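Local coordinates for protein cytochrome c' (Rubrivivax gelatinosus, PDB 2J8W) that carries a covalently bound, high-spin heme c whose iron has no sixth ligand, and probably serves in electron transfer, though its exact role is unknown, at residues F23-A28 with A42-L47; D97-T102 with A106-A111. All coordinates share one frame; numbering follows the deposited sequence.

Interaction 1 of 2, residues F23-A28 with A42-L47; sequences FGRVAA and AENIAL
R25 and V26 of helix 23-28 meet N44 and I45 of helix 42-47 where the two segments run antiparallel, their axes 8.7 Å apart at closest approach and crossing at -143°, with V26 and N44 nearest in backbone register. N44 CG, turned anti to its carbonyl carbon (chi1 -75°), brings the amide against the R25 side chain, which crosses it at about a right angle. R25 CD lies 3.6 Å from N44 OD1, while CB packs near ND2; the amide rests on the aliphatic part of the arginine, and the guanidinium and amide planes stand 64° apart. With no direct hydrogen bond, a water accepts from both R25 NH1 and N44 ND2, 3.0 Å from each, and sits in the guanidinium plane at its edge. The amide oxygen is hydrogen-bonded to ND1 of H22, and R25 NH2 to OD1 of N21, both about one turn back from R25 on its helix. With an alanine at N44 the bridging water is likely to lose one of its two donors and H22 its amide partner, with a gap left beside R25 CD. On the inner side the V26 and N44 side chains pass each other in opposite directions, with V26 CG2 3.6 Å from N44 CB and 3.8 Å from I45 CG1. V26 continues onto I108 and V112 of helix 105-126, and I45 onto L96 of helix 79-102: both turn into the core, the buried N44 amide is satisfied by H22 and the water, and R25 lies at the partly exposed edge, in the four-helix bundle of cytochromes c'.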
ATOM      1  N   PHE A  23       2.531  -9.348  -5.368  1.00 10.48           N
ATOM      2  CA  PHE A  23       2.812 -10.762  -5.247  1.00 10.79           C
ATOM      3  C   PHE A  23       2.490 -11.495  -6.547  1.00 11.27           C
ATOM      4  O   PHE A  23       3.228 -12.367  -6.973  1.00 11.58           O
ATOM      5  CB  PHE A  23       2.055 -11.368  -4.065  1.00 11.27           C
ATOM      6  CG  PHE A  23       2.337 -12.819  -3.844  1.00 11.90           C
ATOM      7  CD1 PHE A  23       3.550 -13.247  -3.407  1.00 13.71           C
ATOM      8  CD2 PHE A  23       1.359 -13.773  -4.034  1.00 13.00           C
ATOM      9  CE1 PHE A  23       3.832 -14.566  -3.224  1.00 14.27           C
ATOM     10  CE2 PHE A  23       1.630 -15.109  -3.839  1.00 15.13           C
ATOM     11  CZ  PHE A  23       2.844 -15.493  -3.425  1.00 14.84           C
ATOM     12  N   GLY A  24       1.387 -11.097  -7.182  1.00 11.34           N
ATOM     13  CA  GLY A  24       1.014 -11.711  -8.433  1.00 11.29           C
ATOM     14  C   GLY A  24       2.041 -11.538  -9.532  1.00 10.95           C
ATOM     15  O   GLY A  24       2.219 -12.416 -10.372  1.00 11.54           O
ATOM     16  N   ARG A  25       2.748 -10.405  -9.530  1.00 10.82           N
ATOM     17  CA  ARG A  25       3.811 -10.191 -10.504  1.00 11.32           C
ATOM     18  C   ARG A  25       4.944 -11.182 -10.303  1.00 11.38           C
ATOM     19  O   ARG A  25       5.498 -11.739 -11.260  1.00 12.76           O
ATOM     20  CB  ARG A  25       4.344  -8.758 -10.402  1.00 11.11           C
ATOM     21  CG  ARG A  25       3.310  -7.715 -10.716  1.00 12.07           C
ATOM     22  CD  ARG A  25       3.890  -6.318 -10.633  1.00 14.01           C
ATOM     23  NE  ARG A  25       2.857  -5.303 -10.402  1.00 15.10           N
ATOM     24  CZ  ARG A  25       3.010  -4.008 -10.646  1.00 14.36           C
ATOM     25  NH1 ARG A  25       4.177  -3.557 -11.039  1.00 16.30           N
ATOM     26  NH2 ARG A  25       2.018  -3.165 -10.418  1.00 15.95           N
ATOM     27  N   VAL A  26       5.281 -11.424  -9.039  1.00 10.88           N
ATOM     28  CA  VAL A  26       6.325 -12.399  -8.726  1.00 11.63           C
ATOM     29  C   VAL A  26       5.868 -13.793  -9.117  1.00 11.03           C
ATOM     30  O   VAL A  26       6.630 -14.575  -9.700  1.00 11.48           O
ATOM     31  CB  VAL A  26       6.742 -12.329  -7.236  1.00 11.49           C
ATOM     32  CG1 VAL A  26       7.921 -13.258  -6.953  1.00 13.45           C
ATOM     33  CG2 VAL A  26       7.101 -10.876  -6.834  1.00 13.24           C
ATOM     34  N   ALA A  27       4.637 -14.131  -8.771  1.00 11.12           N
ATOM     35  CA  ALA A  27       4.079 -15.439  -9.084  1.00 11.51           C
ATOM     36  C   ALA A  27       4.085 -15.674 -10.583  1.00 11.33           C
ATOM     37  O   ALA A  27       4.324 -16.785 -11.015  1.00 11.96           O
ATOM     38  CB  ALA A  27       2.678 -15.584  -8.480  1.00 12.92           C
ATOM     39  N   ALA A  28       3.784 -14.645 -11.369  1.00 11.24           N
ATOM     40  CA  ALA A  28       3.791 -14.802 -12.832  1.00 11.30           C
ATOM     41  C   ALA A  28       5.151 -15.231 -13.342  1.00 11.18           C
ATOM     42  O   ALA A  28       5.265 -16.052 -14.254  1.00 12.10           O
ATOM     43  CB  ALA A  28       3.295 -13.560 -13.509  1.00 13.30           C
ATOM     44  N   ALA A  42      12.929  -8.850  -7.406  1.00 13.31           N
ATOM     45  CA  ALA A  42      13.379  -8.360  -6.125  1.00 13.93           C
ATOM     46  C   ALA A  42      12.600  -7.101  -5.715  1.00 13.60           C
ATOM     47  O   ALA A  42      12.246  -6.923  -4.542  1.00 14.71           O
ATOM     48  CB  ALA A  42      14.918  -8.074  -6.151  1.00 15.28           C
ATOM     49  N   GLU A  43      12.367  -6.206  -6.654  1.00 13.73           N
ATOM     50  CA  GLU A  43      11.624  -4.975  -6.360  1.00 15.16           C
ATOM     51  C   GLU A  43      10.193  -5.300  -5.903  1.00 13.16           C
ATOM     52  O   GLU A  43       9.674  -4.721  -4.946  1.00 13.78           O
ATOM     53  CB  GLU A  43      11.588  -4.041  -7.566  1.00 16.50           C
ATOM     54  CG  GLU A  43      12.939  -3.427  -7.902  1.00 19.00           C
ATOM     55  CD  GLU A  43      12.950  -2.738  -9.257  1.00 22.31           C
ATOM     56  OE1 GLU A  43      12.072  -2.881 -10.113  1.00 24.37           O
ATOM     57  OE2 GLU A  43      13.978  -2.065  -9.515  1.00 27.25           O
ATOM     58  N   ASN A  44       9.537  -6.210  -6.596  1.00 12.19           N
ATOM     59  CA  ASN A  44       8.182  -6.582  -6.221  1.00 11.57           C
ATOM     60  C   ASN A  44       8.158  -7.330  -4.900  1.00 11.62           C
ATOM     61  O   ASN A  44       7.253  -7.116  -4.094  1.00 11.85           O
ATOM     62  CB  ASN A  44       7.499  -7.343  -7.357  1.00 11.60           C
ATOM     63  CG  ASN A  44       7.088  -6.428  -8.465  1.00 12.23           C
ATOM     64  OD1 ASN A  44       6.393  -5.444  -8.223  1.00 13.94           O
ATOM     65  ND2 ASN A  44       7.493  -6.732  -9.698  1.00 14.29           N
ATOM     66  N   ILE A  45       9.137  -8.191  -4.659  1.00 11.61           N
ATOM     67  CA  ILE A  45       9.257  -8.853  -3.381  1.00 11.54           C
ATOM     68  C   ILE A  45       9.466  -7.889  -2.225  1.00 12.11           C
ATOM     69  O   ILE A  45       8.841  -8.014  -1.182  1.00 12.27           O
ATOM     70  CB  ILE A  45      10.356  -9.934  -3.418  1.00 11.92           C
ATOM     71  CG1 ILE A  45       9.885 -11.112  -4.268  1.00 12.17           C
ATOM     72  CG2 ILE A  45      10.705 -10.388  -2.038  1.00 13.64           C
ATOM     73  CD1 ILE A  45      11.041 -12.114  -4.558  1.00 14.14           C
ATOM     74  N   ALA A  46      10.310  -6.892  -2.450  1.00 12.87           N
ATOM     75  CA  ALA A  46      10.567  -5.899  -1.415  1.00 13.01           C
ATOM     76  C   ALA A  46       9.281  -5.157  -1.061  1.00 12.84           C
ATOM     77  O   ALA A  46       9.013  -4.875   0.115  1.00 13.48           O
ATOM     78  CB  ALA A  46      11.661  -4.936  -1.832  1.00 14.98           C
ATOM     79  N   LEU A  47       8.474  -4.834  -2.066  1.00 13.00           N
ATOM     80  CA  LEU A  47       7.196  -4.183  -1.826  1.00 12.99           C
ATOM     81  C   LEU A  47       6.233  -5.109  -1.079  1.00 12.19           C
ATOM     82  O   LEU A  47       5.588  -4.678  -0.139  1.00 12.82           O
ATOM     83  CB  LEU A  47       6.515  -3.730  -3.147  0.65 14.41           C
ATOM     84  CG  LEU A  47       6.978  -2.445  -3.828  0.65 13.75           C
ATOM     85  CD1 LEU A  47       6.453  -2.234  -5.239  0.65 14.90           C
ATOM     86  CD2 LEU A  47       6.540  -1.262  -2.965  0.65 15.50           C
TER
HETATM   87  O   HOH W   1       6.744  -4.826 -11.823  1.00 18.72           O

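Interaction 2 of 2, residues D97-T102 with A106-A111; sequences DAAGKT and AQIKAA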
ATOM      1  N   ASP A  97      11.376 -12.692   1.075  1.00 14.61           N
ATOM      2  CA  ASP A  97      12.293 -11.532   1.121  1.00 15.91           C
ATOM      3  C   ASP A  97      13.743 -12.035   0.911  1.00 15.06           C
ATOM      4  O   ASP A  97      14.492 -11.504   0.104  1.00 16.03           O
ATOM      5  CB  ASP A  97      12.066 -10.804   2.493  1.00 17.80           C
ATOM      6  CG  ASP A  97      12.858  -9.512   2.700  0.50 21.48           C
ATOM      7  OD1 ASP A  97      14.062  -9.561   2.589  0.50 26.73           O
ATOM      8  OD2 ASP A  97      12.263  -8.499   3.125  0.50 27.14           O
ATOM      9  N   ALA A  98      14.132 -13.077   1.638  1.00 15.32           N
ATOM     10  CA  ALA A  98      15.474 -13.614   1.534  1.00 15.38           C
ATOM     11  C   ALA A  98      15.740 -14.105   0.106  1.00 15.43           C
ATOM     12  O   ALA A  98      16.823 -13.899  -0.462  1.00 16.46           O
ATOM     13  CB  ALA A  98      15.677 -14.727   2.551  1.00 16.96           C
ATOM     14  N   ALA A  99      14.750 -14.758  -0.474  1.00 15.11           N
ATOM     15  CA  ALA A  99      14.864 -15.274  -1.832  1.00 15.30           C
ATOM     16  C   ALA A  99      15.049 -14.146  -2.840  1.00 14.85           C
ATOM     17  O   ALA A  99      15.821 -14.267  -3.785  1.00 16.15           O
ATOM     18  CB  ALA A  99      13.674 -16.129  -2.181  1.00 15.95           C
ATOM     19  N   GLY A 100      14.303 -13.059  -2.688  1.00 14.90           N
ATOM     20  CA  GLY A 100      14.439 -11.916  -3.572  1.00 16.41           C
ATOM     21  C   GLY A 100      15.849 -11.362  -3.563  1.00 17.25           C
ATOM     22  O   GLY A 100      16.371 -10.939  -4.574  1.00 18.18           O
ATOM     23  N   LYS A 101      16.476 -11.363  -2.400  1.00 16.68           N
ATOM     24  CA  LYS A 101      17.841 -10.855  -2.275  1.00 18.34           C
ATOM     25  C   LYS A 101      18.845 -11.794  -2.927  1.00 18.53           C
ATOM     26  O   LYS A 101      19.891 -11.335  -3.394  1.00 19.54           O
ATOM     27  CB  LYS A 101      18.133 -10.610  -0.790  1.00 19.72           C
ATOM     28  CG  LYS A 101      17.340  -9.390  -0.242  1.00 21.37           C
ATOM     29  CD  LYS A 101      17.372  -9.305   1.245  1.00 23.03           C
ATOM     30  CE  LYS A 101      16.709  -8.028   1.762  1.00 28.25           C
ATOM     31  NZ  LYS A 101      16.370  -8.210   3.194  1.00 31.93           N
ATOM     32  N   THR A 102      18.619 -13.094  -2.936  1.00 17.82           N
ATOM     33  CA  THR A 102      19.562 -13.999  -3.617  1.00 18.43           C
ATOM     34  C   THR A 102      19.433 -13.957  -5.125  1.00 17.51           C
ATOM     35  O   THR A 102      20.391 -14.262  -5.842  1.00 19.86           O
ATOM     36  CB  THR A 102      19.412 -15.455  -3.198  1.00 19.92           C
ATOM     37  OG1 THR A 102      18.201 -15.996  -3.766  1.00 19.57           O
ATOM     38  CG2 THR A 102      19.452 -15.658  -1.684  1.00 22.67           C
ATOM     39  N   ALA A 106      14.874 -20.755  -8.077  1.00 14.15           N
ATOM     40  CA  ALA A 106      14.290 -21.865  -7.350  1.00 15.59           C
ATOM     41  C   ALA A 106      13.865 -21.423  -5.953  1.00 14.34           C
ATOM     42  O   ALA A 106      12.826 -21.834  -5.479  1.00 15.34           O
ATOM     43  CB  ALA A 106      15.272 -23.018  -7.271  1.00 16.94           C
ATOM     44  N   GLN A 107      14.704 -20.627  -5.288  1.00 15.88           N
ATOM     45  CA  GLN A 107      14.364 -20.163  -3.940  1.00 14.99           C
ATOM     46  C   GLN A 107      13.147 -19.237  -3.996  1.00 12.97           C
ATOM     47  O   GLN A 107      12.274 -19.313  -3.133  1.00 14.01           O
ATOM     48  CB  GLN A 107      15.549 -19.405  -3.327  0.65 16.39           C
ATOM     49  CG  GLN A 107      15.498 -19.135  -1.811  0.65 18.96           C
ATOM     50  CD  GLN A 107      16.705 -18.325  -1.307  0.60 19.56           C
ATOM     51  OE1 GLN A 107      16.728 -17.732  -0.152  0.65 19.83           O
ATOM     52  NE2 GLN A 107      17.712 -18.264  -2.180  0.65 17.41           N
ATOM     53  N   ILE A 108      13.078 -18.375  -5.003  1.00 13.37           N
ATOM     54  CA  ILE A 108      11.913 -17.504  -5.162  1.00 12.93           C
ATOM     55  C   ILE A 108      10.663 -18.316  -5.400  1.00 11.84           C
ATOM     56  O   ILE A 108       9.624 -18.088  -4.775  1.00 13.12           O
ATOM     57  CB  ILE A 108      12.138 -16.491  -6.305  1.00 12.26           C
ATOM     58  CG1 ILE A 108      13.239 -15.478  -5.914  1.00 13.40           C
ATOM     59  CG2 ILE A 108      10.846 -15.758  -6.678  1.00 13.19           C
ATOM     60  CD1 ILE A 108      13.747 -14.657  -7.069  1.00 15.22           C
ATOM     61  N   LYS A 109      10.769 -19.273  -6.303  1.00 12.44           N
ATOM     62  CA  LYS A 109       9.612 -20.104  -6.596  1.00 12.80           C
ATOM     63  C   LYS A 109       9.116 -20.885  -5.363  1.00 13.10           C
ATOM     64  O   LYS A 109       7.902 -20.952  -5.096  1.00 13.64           O
ATOM     65  CB  LYS A 109       9.898 -21.045  -7.767  1.00 13.32           C
ATOM     66  CG  LYS A 109       8.713 -21.891  -8.171  1.00 13.85           C
ATOM     67  CD  LYS A 109       8.839 -22.468  -9.556  1.00 15.34           C
ATOM     68  CE  LYS A 109       7.582 -23.180  -9.955  1.00 17.76           C
ATOM     69  NZ  LYS A 109       7.584 -23.172 -11.538  1.00 20.82           N
ATOM     70  N   ALA A 110      10.049 -21.443  -4.585  1.00 13.15           N
ATOM     71  CA  ALA A 110       9.670 -22.196  -3.400  1.00 14.23           C
ATOM     72  C   ALA A 110       8.940 -21.252  -2.422  1.00 13.32           C
ATOM     73  O   ALA A 110       7.938 -21.590  -1.814  1.00 14.78           O
ATOM     74  CB  ALA A 110      10.871 -22.835  -2.726  1.00 15.63           C
ATOM     75  N   ALA A 111       9.472 -20.049  -2.265  1.00 13.39           N
ATOM     76  CA  ALA A 111       8.909 -19.074  -1.321  1.00 13.03           C
ATOM     77  C   ALA A 111       7.574 -18.528  -1.823  1.00 12.92           C
ATOM     78  O   ALA A 111       6.682 -18.236  -1.030  1.00 14.06           O
ATOM     79  CB  ALA A 111       9.880 -17.971  -1.052  1.00 14.44           C
TER
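Q107, the first residue of 106-111 to touch 97-102, reaches across to A98, A99 and T102. Its CG stands anti to the backbone N (chi1 -166°) and the chain beyond is extended, which carries the amide past A99: CG lies 3.5 Å from A99 CB, and OE1 comes as near to A99 CA. At the far end the T102 side chain crosses that of Q107 at about a right angle; in the conformer described Q107 NE2 comes within 2.8 Å of T102 OG1, off line for a hydrogen bond, an approach left doubtful by a second conformer. T102 OG1 instead donates to A99 O, 2.9 Å away and tilted 22° from the carbonyl plane, and is also hydrogen-bonded to N of D104. D104 OD1 accepts in turn from the backbone N of Q107, so D104 is tied to both helices. This is the tight helical hairpin that joins the last two helices of the cytochrome c' bundle; segments 97-102 and 106-111 run antiparallel at 160°, axes 8.3 Å apart at closest approach. I108 follows, its CG1 packing 3.8 Å from A99 CB and 3.6 Å from A99 O, and reaching on toward the backbone of G100. The small A99 lets the backbones close in, its CA 5.0 Å from that of I108. A turn along from Q107, A111 sets its CB 4.4 Å from A99 CB, a looser methyl-to-methyl contact.

From the N terminus, helix 5-30 leads to helix 38-52, and interaction 1 closes the loop between them. The chain then passes through the short helix 74-77 to helix 79-102, after which interaction 2 closes the much shorter turn into helix 105-126. The two contacts follow in series, neither nested nor crossed, with centres 10 Å apart on the same side of the chain's centre. They meet directly: I45 CD1 packs 3.5 Å from G100 CA, A42 CB lies against G100 O, and V26 CG1 touches I108 CG2. Two helical hairpins are thus joined into one bundle end.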